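Local coordinates for protein glyceraldehyde-3-phosphate dehydrogenase (Sulfolobus solfataricus, PDB 1B7G) that catalyses the phosphorylating oxidation of glyceraldehyde 3-phosphate in glycolysis with NAD or NADP, markedly preferring NADP, at residues A162-R167 with H219-N224; N180-D185 with I212-L217; V189-A194 with T208-A213. The protein carries 1 engineered substitution. All blocks are in the same frame, centred on the assembly; numbering follows the deposited sequence.

Interaction 1: residues A162-R167 with H219-N224; sequences ATIVRR and HMHFIN. With SO4 (sulfate ion), chain D; SO4 (sulfate ion), chain C.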
loop_
_atom_site.group_PDB
_atom_site.type_symbol
_atom_site.label_atom_id
_atom_site.label_comp_id
_atom_site.label_asym_id
_atom_site.label_seq_id
_atom_site.Cartn_x
_atom_site.Cartn_y
_atom_site.Cartn_z
ATOM N N ALA A 162 13.228 10.366 -25.099
ATOM C CA ALA A 162 12.821 9.529 -23.982
ATOM C C ALA A 162 11.739 8.527 -24.443
ATOM O O ALA A 162 10.932 8.820 -25.291
ATOM C CB ALA A 162 12.218 10.379 -22.850
ATOM N N THR A 163 11.819 7.403 -23.785
ATOM C CA THR A 163 10.796 6.374 -23.889
ATOM C C THR A 163 10.145 6.171 -22.510
ATOM O O THR A 163 10.801 6.011 -21.503
ATOM C CB THR A 163 11.479 5.093 -24.391
ATOM O OG1 THR A 163 11.606 5.125 -25.808
ATOM C CG2 THR A 163 10.641 3.868 -24.012
ATOM N N ILE A 164 8.826 6.263 -22.522
ATOM C CA ILE A 164 7.989 6.143 -21.347
ATOM C C ILE A 164 7.146 4.868 -21.344
ATOM O O ILE A 164 6.270 4.659 -22.176
ATOM C CB ILE A 164 7.065 7.367 -21.204
ATOM C CG1 ILE A 164 7.903 8.667 -21.075
ATOM C CG2 ILE A 164 6.218 7.277 -19.924
ATOM C CD1 ILE A 164 7.046 9.890 -21.360
ATOM N N VAL A 165 7.394 4.035 -20.343
ATOM C CA VAL A 165 6.606 2.823 -20.135
ATOM C C VAL A 165 5.501 3.131 -19.099
ATOM O O VAL A 165 5.844 3.276 -17.942
ATOM C CB VAL A 165 7.501 1.691 -19.623
ATOM C CG1 VAL A 165 6.654 0.445 -19.271
ATOM C CG2 VAL A 165 8.605 1.411 -20.632
ATOM N N ARG A 166 4.275 3.271 -19.546
ATOM C CA ARG A 166 3.201 3.674 -18.609
ATOM C C ARG A 166 2.514 2.493 -17.946
ATOM O O ARG A 166 2.205 1.473 -18.596
ATOM C CB ARG A 166 2.187 4.543 -19.345
ATOM C CG ARG A 166 2.703 5.629 -20.223
ATOM C CD ARG A 166 1.727 6.641 -20.789
ATOM N NE ARG A 166 0.833 7.225 -19.785
ATOM C CZ ARG A 166 -0.352 6.766 -19.446
ATOM N NH1 ARG A 166 -0.886 5.711 -20.076
ATOM N NH2 ARG A 166 -1.041 7.370 -18.465
ATOM N N ARG A 167 2.229 2.626 -16.645
ATOM C CA ARG A 167 1.385 1.622 -15.968
ATOM C C ARG A 167 0.008 1.748 -16.575
ATOM O O ARG A 167 -0.374 2.859 -17.002
ATOM C CB ARG A 167 1.434 1.860 -14.443
ATOM C CG ARG A 167 0.769 3.216 -14.039
ATOM C CD ARG A 167 -0.673 2.931 -13.688
ATOM N NE ARG A 167 -1.519 4.033 -13.270
ATOM C CZ ARG A 167 -2.105 4.888 -14.095
ATOM N NH1 ARG A 167 -1.906 4.810 -15.424
ATOM N NH2 ARG A 167 -2.883 5.861 -13.619
ATOM N N HIS A 219 5.116 4.093 -13.381
ATOM C CA HIS A 219 5.649 4.248 -14.712
ATOM C C HIS A 219 7.168 4.151 -14.630
ATOM O O HIS A 219 7.722 4.364 -13.546
ATOM C CB HIS A 219 5.356 5.658 -15.239
ATOM C CG HIS A 219 3.929 6.060 -15.288
ATOM N ND1 HIS A 219 2.961 5.364 -15.953
ATOM C CD2 HIS A 219 3.288 7.137 -14.749
ATOM C CE1 HIS A 219 1.806 5.971 -15.879
ATOM N NE2 HIS A 219 1.991 7.088 -15.141
ATOM N N MET A 220 7.809 3.999 -15.796
ATOM C CA MET A 220 9.229 4.091 -15.911
ATOM C C MET A 220 9.626 4.885 -17.152
ATOM O O MET A 220 8.999 4.837 -18.214
ATOM C CB MET A 220 10.046 2.781 -15.895
ATOM C CG MET A 220 10.333 2.285 -14.475
ATOM S SD MET A 220 11.424 0.880 -14.396
ATOM C CE MET A 220 13.020 1.721 -14.659
ATOM N N HIS A 221 10.733 5.651 -16.985
ATOM C CA HIS A 221 11.272 6.410 -18.105
ATOM C C HIS A 221 12.698 5.952 -18.454
ATOM O O HIS A 221 13.495 5.638 -17.636
ATOM C CB HIS A 221 11.358 7.937 -17.892
ATOM C CG HIS A 221 10.024 8.592 -17.645
ATOM N ND1 HIS A 221 9.810 9.939 -17.941
ATOM C CD2 HIS A 221 8.879 8.122 -17.147
ATOM C CE1 HIS A 221 8.521 10.213 -17.630
ATOM N NE2 HIS A 221 7.976 9.145 -17.129
ATOM N N PHE A 222 12.984 6.043 -19.767
ATOM C CA PHE A 222 14.349 5.638 -20.196
ATOM C C PHE A 222 14.851 6.778 -21.076
ATOM O O PHE A 222 14.161 7.130 -22.042
ATOM C CB PHE A 222 14.326 4.319 -20.954
ATOM C CG PHE A 222 13.735 3.185 -20.144
ATOM C CD1 PHE A 222 14.504 2.531 -19.202
ATOM C CD2 PHE A 222 12.405 2.834 -20.284
ATOM C CE1 PHE A 222 13.952 1.511 -18.435
ATOM C CE2 PHE A 222 11.846 1.818 -19.516
ATOM C CZ PHE A 222 12.629 1.156 -18.593
ATOM N N ILE A 223 15.864 7.487 -20.587
ATOM C CA ILE A 223 16.118 8.767 -21.250
ATOM C C ILE A 223 17.554 8.990 -21.693
ATOM O O ILE A 223 18.479 8.376 -21.250
ATOM C CB ILE A 223 15.745 9.989 -20.386
ATOM C CG1 ILE A 223 16.708 10.031 -19.197
ATOM C CG2 ILE A 223 14.301 9.980 -19.915
ATOM C CD1 ILE A 223 16.756 11.448 -18.615
ATOM N N ASN A 224 17.587 9.813 -22.739
ATOM C CA ASN A 224 18.869 10.147 -23.359
ATOM C C ASN A 224 18.902 11.682 -23.493
ATOM O O ASN A 224 18.112 12.237 -24.233
ATOM C CB ASN A 224 18.981 9.475 -24.714
ATOM C CG ASN A 224 20.244 9.876 -25.465
ATOM O OD1 ASN A 224 20.589 11.039 -25.708
ATOM N ND2 ASN A 224 20.995 8.855 -25.863
HETATM S S SO4 D . -4.280 7.306 -16.688
HETATM O O1 SO4 D . -5.120 6.982 -15.474
HETATM O O2 SO4 D . -3.391 6.159 -16.995
HETATM O O3 SO4 D . -3.451 8.488 -16.273
HETATM O O4 SO4 D . -5.155 7.619 -17.835
HETATM S S SO4 C . 1.048 10.877 -18.471
HETATM O O1 SO4 C . -0.326 10.399 -18.392
HETATM O O2 SO4 C . 1.926 9.771 -19.145
HETATM O O3 SO4 C . 1.732 11.182 -17.217
HETATM O O4 SO4 C . 1.004 12.067 -19.339
#
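The ring of His219, a residue of the catalytic site, adds a side-chain bond at the end of the backbone pairing of two antiparallel strands: its ND1 accepts the amide of Arg167 at 2.9 Å, with the donor tilted 20° from the ring plane. With chi1 at -58°, CG stands beside the histidine's own backbone N, and the ring reaches across to the neighbouring strand. CE1 lies over one face of the Arg166 guanidinium, and the CG methylene of Arg167 packs against this same carbon at 3.5 Å. Both arginines, residues of the substrate-phosphate site, hold sulfate. Arg166 NE and NH2 grip the chain C ion, and NH2 also meets O2 of the chain D ion, which Arg167 NH1 and NH2 bind as well. Long flexible arms ending in flat, multiply donating groups suit this anion site.

Away from the histidine the strands pair in the regular way, Val165 with Met220 and Thr163 with Phe222. On one face Ile164 CG1 sits 3.8 Å from the centroid of the His221 ring, a CH-pi contact almost on the ring normal, while His221 NE2 bonds to Asn140. On the other, Val165 CG2 meets the edge of Phe222 at CE2, 3.5 Å away. Helix 139-152 covers the Ile164 and His221 face, and strands 205-213 and 291-298 flank the pair within the mixed sheet.

Interaction 2: residues N180-D185 with I212-L217; sequences NSLVPD and IAPTTL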
loop_
_atom_site.group_PDB
_atom_site.type_symbol
_atom_site.label_atom_id
_atom_site.label_comp_id
_atom_site.label_asym_id
_atom_site.label_seq_id
_atom_site.Cartn_x
_atom_site.Cartn_y
_atom_site.Cartn_z
ATOM N N ASN A 180 -2.802 -8.381 -20.235
ATOM C CA ASN A 180 -1.556 -9.011 -20.722
ATOM C C ASN A 180 -1.271 -8.564 -22.149
ATOM O O ASN A 180 -1.486 -9.283 -23.126
ATOM C CB ASN A 180 -1.701 -10.556 -20.665
ATOM C CG ASN A 180 -0.445 -11.202 -21.241
ATOM O OD1 ASN A 180 0.607 -10.554 -21.368
ATOM N ND2 ASN A 180 -0.476 -12.442 -21.668
ATOM N N SER A 181 -0.814 -7.341 -22.319
ATOM C CA SER A 181 -0.463 -6.823 -23.653
ATOM C C SER A 181 0.483 -5.642 -23.433
ATOM O O SER A 181 0.388 -5.011 -22.379
ATOM C CB SER A 181 -1.676 -6.210 -24.370
ATOM O OG SER A 181 -1.405 -5.977 -25.770
ATOM N N LEU A 182 1.192 -5.313 -24.500
ATOM C CA LEU A 182 1.902 -4.030 -24.536
ATOM C C LEU A 182 1.068 -3.237 -25.518
ATOM O O LEU A 182 0.522 -3.867 -26.461
ATOM C CB LEU A 182 3.358 -4.163 -24.943
ATOM C CG LEU A 182 4.281 -4.916 -24.008
ATOM C CD1 LEU A 182 5.689 -4.925 -24.614
ATOM C CD2 LEU A 182 4.265 -4.191 -22.628
ATOM N N VAL A 183 0.817 -1.964 -25.244
ATOM C CA VAL A 183 -0.108 -1.201 -26.091
ATOM C C VAL A 183 0.535 0.152 -26.457
ATOM O O VAL A 183 0.592 1.014 -25.577
ATOM C CB VAL A 183 -1.464 -1.009 -25.398
ATOM C CG1 VAL A 183 -2.472 -0.376 -26.363
ATOM C CG2 VAL A 183 -2.163 -2.256 -24.779
ATOM N N PRO A 184 1.003 0.327 -27.678
ATOM C CA PRO A 184 1.558 1.620 -28.091
ATOM C C PRO A 184 0.648 2.719 -27.584
ATOM O O PRO A 184 -0.594 2.688 -27.746
ATOM C CB PRO A 184 1.669 1.481 -29.601
ATOM C CG PRO A 184 1.903 -0.015 -29.801
ATOM C CD PRO A 184 0.965 -0.658 -28.790
ATOM N N ASP A 185 1.235 3.768 -26.966
ATOM C CA ASP A 185 0.333 4.807 -26.405
ATOM C C ASP A 185 0.814 6.217 -26.604
ATOM O O ASP A 185 1.306 6.870 -25.667
ATOM C CB ASP A 185 0.207 4.468 -24.903
ATOM C CG ASP A 185 -0.815 5.363 -24.196
ATOM O OD1 ASP A 185 -1.801 5.781 -24.787
ATOM O OD2 ASP A 185 -0.564 5.672 -23.018
ATOM N N ILE A 212 2.034 1.408 -23.032
ATOM C CA ILE A 212 1.329 0.898 -21.841
ATOM C C ILE A 212 1.722 -0.562 -21.606
ATOM O O ILE A 212 1.753 -1.363 -22.538
ATOM C CB ILE A 212 -0.177 1.053 -21.968
ATOM C CG1 ILE A 212 -0.677 2.497 -21.831
ATOM C CG2 ILE A 212 -0.992 0.165 -20.968
ATOM C CD1 ILE A 212 -2.141 2.658 -22.314
ATOM N N ALA A 213 2.141 -0.861 -20.391
ATOM C CA ALA A 213 2.483 -2.191 -19.936
ATOM C C ALA A 213 1.382 -2.622 -18.928
ATOM O O ALA A 213 0.805 -1.714 -18.313
ATOM C CB ALA A 213 3.805 -2.284 -19.210
ATOM N N PRO A 214 1.225 -3.908 -18.698
ATOM C CA PRO A 214 0.206 -4.430 -17.778
ATOM C C PRO A 214 0.635 -4.460 -16.321
ATOM O O PRO A 214 0.789 -5.501 -15.699
ATOM C CB PRO A 214 -0.085 -5.841 -18.297
ATOM C CG PRO A 214 1.146 -6.261 -18.985
ATOM C CD PRO A 214 1.932 -5.016 -19.388
ATOM N N THR A 215 0.989 -3.281 -15.798
ATOM C CA THR A 215 1.466 -3.102 -14.440
ATOM C C THR A 215 0.616 -2.045 -13.733
ATOM O O THR A 215 0.054 -1.238 -14.460
ATOM C CB THR A 215 2.945 -2.754 -14.355
ATOM O OG1 THR A 215 3.285 -2.641 -12.955
ATOM C CG2 THR A 215 3.337 -1.463 -15.090
ATOM N N THR A 216 0.452 -2.033 -12.406
ATOM C CA THR A 216 -0.390 -1.000 -11.813
ATOM C C THR A 216 0.390 -0.006 -10.937
ATOM O O THR A 216 -0.157 1.044 -10.607
ATOM C CB THR A 216 -1.494 -1.593 -10.864
ATOM O OG1 THR A 216 -0.818 -2.367 -9.869
ATOM C CG2 THR A 216 -2.423 -2.536 -11.627
ATOM N N LEU A 217 1.618 -0.315 -10.608
ATOM C CA LEU A 217 2.307 0.428 -9.564
ATOM C C LEU A 217 2.913 1.753 -9.962
ATOM O O LEU A 217 2.729 2.742 -9.254
ATOM C CB LEU A 217 3.363 -0.495 -8.949
ATOM C CG LEU A 217 2.815 -1.859 -8.465
ATOM C CD1 LEU A 217 3.882 -2.626 -7.696
ATOM C CD2 LEU A 217 1.588 -1.636 -7.569
#
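Asp185 lays its carboxylate against the end of Ile212, with OD2 3.4 Å from Ile212 CG1 and CG 3.6 Å from Ile212 CD1. The aspartate carries CG opposite its backbone N (chi1 -174°), which extends the group against the isoleucine, and the two side chains cross at a slant. Ile212 places CG1 beside its backbone N (chi1 -73°) and continues extended through chi2, bringing CD1 alongside the carboxylate. Val183 and Ile212, both beta-branched and so well suited to strands, lie on the same face of the sheet, with CB of Val183 4.2 Å from CB of Ile212.

The backbones of the two segments form a short antiparallel pair of Val183 with Ile212. Val183 N donates to Ile212 O at 2.9 Å, and Ile212 N returns a bond to Val183 O. Just before it, the CD2 branch of Leu182 reaches Ala213, 3.9 Å from its CB, and also touches the Pro214 ring at CD; the small alanine leaves room for this methyl. Pro214, the centre of an inverse gamma turn, rests its CD on Ser181 O at 3.4 Å and turns the chain out of the strand. Ser181 spends its hydroxyl locally, donating from OG to Leu182 O.

Within this chain, strand 183-184 is an outermost strand of the mixed sheet, and Asn180 packs on Asn180 of the second subunit. The aspartate's strongest partner lies beyond both segments: OD2 forms a salt bridge with Arg166 NH1. The apolar isoleucine beside the acid offers it no hydrogen bond, while the salt bridge probably steadies an arginine of the substrate-phosphate site and would tend to keep the carboxylate ionised.

Interaction 3: residues V189-A194 with T208-A213; sequences VPSHHA and TMAVIA. With SO4 (sulfate ion), chain F; SO4 (sulfate ion), chain C.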
loop_
_atom_site.group_PDB
_atom_site.type_symbol
_atom_site.label_atom_id
_atom_site.label_comp_id
_atom_site.label_asym_id
_atom_site.label_seq_id
_atom_site.Cartn_x
_atom_site.Cartn_y
_atom_site.Cartn_z
ATOM N N VAL A 189 4.673 9.092 -33.157
ATOM C CA VAL A 189 5.766 9.717 -32.418
ATOM C C VAL A 189 5.746 11.192 -32.834
ATOM O O VAL A 189 5.572 11.379 -34.027
ATOM C CB VAL A 189 7.144 9.140 -32.767
ATOM C CG1 VAL A 189 8.286 9.957 -32.158
ATOM C CG2 VAL A 189 7.251 7.683 -32.344
ATOM N N PRO A 190 5.875 12.103 -31.893
ATOM C CA PRO A 190 6.030 11.836 -30.489
ATOM C C PRO A 190 4.738 11.700 -29.702
ATOM O O PRO A 190 3.632 12.003 -30.163
ATOM C CB PRO A 190 6.772 13.126 -30.034
ATOM C CG PRO A 190 6.084 14.181 -30.806
ATOM C CD PRO A 190 5.833 13.580 -32.177
ATOM N N SER A 191 4.847 11.127 -28.486
ATOM C CA SER A 191 3.642 11.141 -27.617
ATOM C C SER A 191 3.471 12.590 -27.115
ATOM O O SER A 191 4.349 13.423 -27.304
ATOM C CB SER A 191 3.847 10.201 -26.450
ATOM O OG SER A 191 5.035 10.525 -25.740
ATOM N N HIS A 192 2.414 12.897 -26.374
ATOM C CA HIS A 192 2.081 14.228 -25.939
ATOM C C HIS A 192 3.092 14.810 -24.950
ATOM O O HIS A 192 3.067 16.018 -24.751
ATOM C CB HIS A 192 0.661 14.257 -25.330
ATOM C CG HIS A 192 0.556 13.645 -23.967
ATOM N ND1 HIS A 192 0.878 14.372 -22.831
ATOM C CD2 HIS A 192 0.186 12.412 -23.527
ATOM C CE1 HIS A 192 0.758 13.615 -21.761
ATOM N NE2 HIS A 192 0.302 12.443 -22.139
ATOM N N HIS A 193 3.880 13.975 -24.273
ATOM C CA HIS A 193 4.855 14.421 -23.324
ATOM C C HIS A 193 5.777 15.506 -23.840
ATOM O O HIS A 193 6.031 16.452 -23.085
ATOM C CB HIS A 193 5.683 13.218 -22.808
ATOM C CG HIS A 193 4.718 12.144 -22.343
ATOM N ND1 HIS A 193 4.132 11.246 -23.197
ATOM C CD2 HIS A 193 4.181 11.927 -21.131
ATOM C CE1 HIS A 193 3.288 10.478 -22.516
ATOM N NE2 HIS A 193 3.295 10.874 -21.236
ATOM N N ALA A 194 6.255 15.376 -25.093
ATOM C CA ALA A 194 7.219 16.337 -25.611
ATOM C C ALA A 194 6.639 17.745 -25.703
ATOM O O ALA A 194 7.202 18.674 -25.145
ATOM C CB ALA A 194 7.803 15.846 -26.941
ATOM N N THR A 208 9.446 12.163 -27.613
ATOM C CA THR A 208 9.141 11.081 -26.691
ATOM C C THR A 208 8.230 10.039 -27.354
ATOM O O THR A 208 7.432 10.389 -28.208
ATOM C CB THR A 208 8.343 11.588 -25.468
ATOM O OG1 THR A 208 7.203 12.294 -25.940
ATOM C CG2 THR A 208 9.182 12.475 -24.552
ATOM N N MET A 209 8.423 8.802 -26.910
ATOM C CA MET A 209 7.471 7.758 -27.315
ATOM C C MET A 209 6.944 7.089 -26.048
ATOM O O MET A 209 7.703 6.995 -25.075
ATOM C CB MET A 209 8.207 6.681 -28.118
ATOM C CG MET A 209 8.803 7.040 -29.442
ATOM S SD MET A 209 9.819 5.760 -30.200
ATOM C CE MET A 209 11.468 6.314 -29.826
ATOM N N ALA A 210 5.734 6.542 -26.078
ATOM C CA ALA A 210 5.193 5.926 -24.877
ATOM C C ALA A 210 4.432 4.613 -25.260
ATOM O O ALA A 210 3.801 4.571 -26.294
ATOM C CB ALA A 210 4.154 6.857 -24.255
ATOM N N VAL A 211 4.422 3.721 -24.291
ATOM C CA VAL A 211 3.760 2.447 -24.378
ATOM C C VAL A 211 3.134 2.101 -23.002
ATOM O O VAL A 211 3.736 2.498 -22.001
ATOM C CB VAL A 211 4.751 1.338 -24.765
ATOM C CG1 VAL A 211 5.847 1.181 -23.718
ATOM C CG2 VAL A 211 4.011 -0.001 -24.908
ATOM N N ILE A 212 2.034 1.408 -23.032
ATOM C CA ILE A 212 1.329 0.898 -21.841
ATOM C C ILE A 212 1.722 -0.562 -21.606
ATOM O O ILE A 212 1.753 -1.363 -22.538
ATOM C CB ILE A 212 -0.177 1.053 -21.968
ATOM C CG1 ILE A 212 -0.677 2.497 -21.831
ATOM C CG2 ILE A 212 -0.992 0.165 -20.968
ATOM C CD1 ILE A 212 -2.141 2.658 -22.314
ATOM N N ALA A 213 2.141 -0.861 -20.391
ATOM C CA ALA A 213 2.483 -2.191 -19.936
ATOM C C ALA A 213 1.382 -2.622 -18.928
ATOM O O ALA A 213 0.805 -1.714 -18.313
ATOM C CB ALA A 213 3.805 -2.284 -19.210
HETATM S S SO4 F . -1.014 11.333 -27.216
HETATM O O1 SO4 F . -2.041 11.901 -26.267
HETATM O O2 SO4 F . -1.482 9.950 -27.617
HETATM O O3 SO4 F . 0.322 11.210 -26.517
HETATM O O4 SO4 F . -0.939 12.190 -28.438
HETATM S S SO4 C . 1.048 10.877 -18.471
HETATM O O1 SO4 C . -0.326 10.399 -18.392
HETATM O O2 SO4 C . 1.926 9.771 -19.145
HETATM O O3 SO4 C . 1.732 11.182 -17.217
HETATM O O4 SO4 C . 1.004 12.067 -19.339
#
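Thr208 and Ser191 meet hydroxyl to hydroxyl at the tight centre of this contact, OG1 to OG 2.8 Å, with either able to donate. Both oxygens stand between the backbone N and the carbonyl carbon of their own residues (chi1 53° and 55°), and each thus faces across to the other. Ser191 OG also pairs with His193 ND1 at 2.8 Å, again without a fixed direction, which makes a chain of hydrogen bonds from Thr208 through Ser191 to His193. The amide of Ser191 also donates to Thr208 O at 2.7 Å. Ala194 N adds a weak bond to Thr208 OG1, and small side chains let the segments come close: the Ala210 methyl lies 4.0 Å from Ser191 CB, and the Ala194 methyl lies beside the threonine hydroxyl.

On the solvent side hydrocarbon replaces hydrogen bonds; one pair, Val189 CG2 and Met209 CG, is close at 3.4 Å, though both residues are exposed. Pro190, exposed and joined through a cis peptide bond, still touches Thr208 O with its CB and sends the chain into the buried serine. His192 points away from strand 205-213; its amide donates to O3 of the chain F sulfate, and its ND1 is bonded to Asp196.

The chain of bonds leads to an anion site. His193 NE2 donates almost straight, at 176°, to O2 of the chain C sulfate, 2.7 Å away, and this ion is also bound by Asn140, Ser138 and Arg166. His192, His193 and these three residues form the inorganic phosphate site. Two ring nitrogens with separate partners fix the rotation of His193. Ser191 is thus a second-shell residue that probably orients His193, and Thr208 in turn holds Ser191.

In the fold
All three interactions belong to the mixed sheet of the C-terminal domain. Interaction 1 lies within the sheet and is partly buried, interaction 3 is buried between strand 205-213 and the segment leading into helix 193-198, and interaction 2 is a surface contact at the sheet's edge. Interactions 2 and 3 share strand 205-213, which pairs in turn with strand 157-167 of interaction 1 through Ile164 to Met209 and Arg166 to Val211. Their chemistry follows their place: regular strand pairing with anion-binding arginines in 162-167/219-224, sparse pairing and apolar packing in 180-185/212-217, and linked hydroxyls in 189-194/208-213. Interactions 1 and 3 meet at the same sulfate.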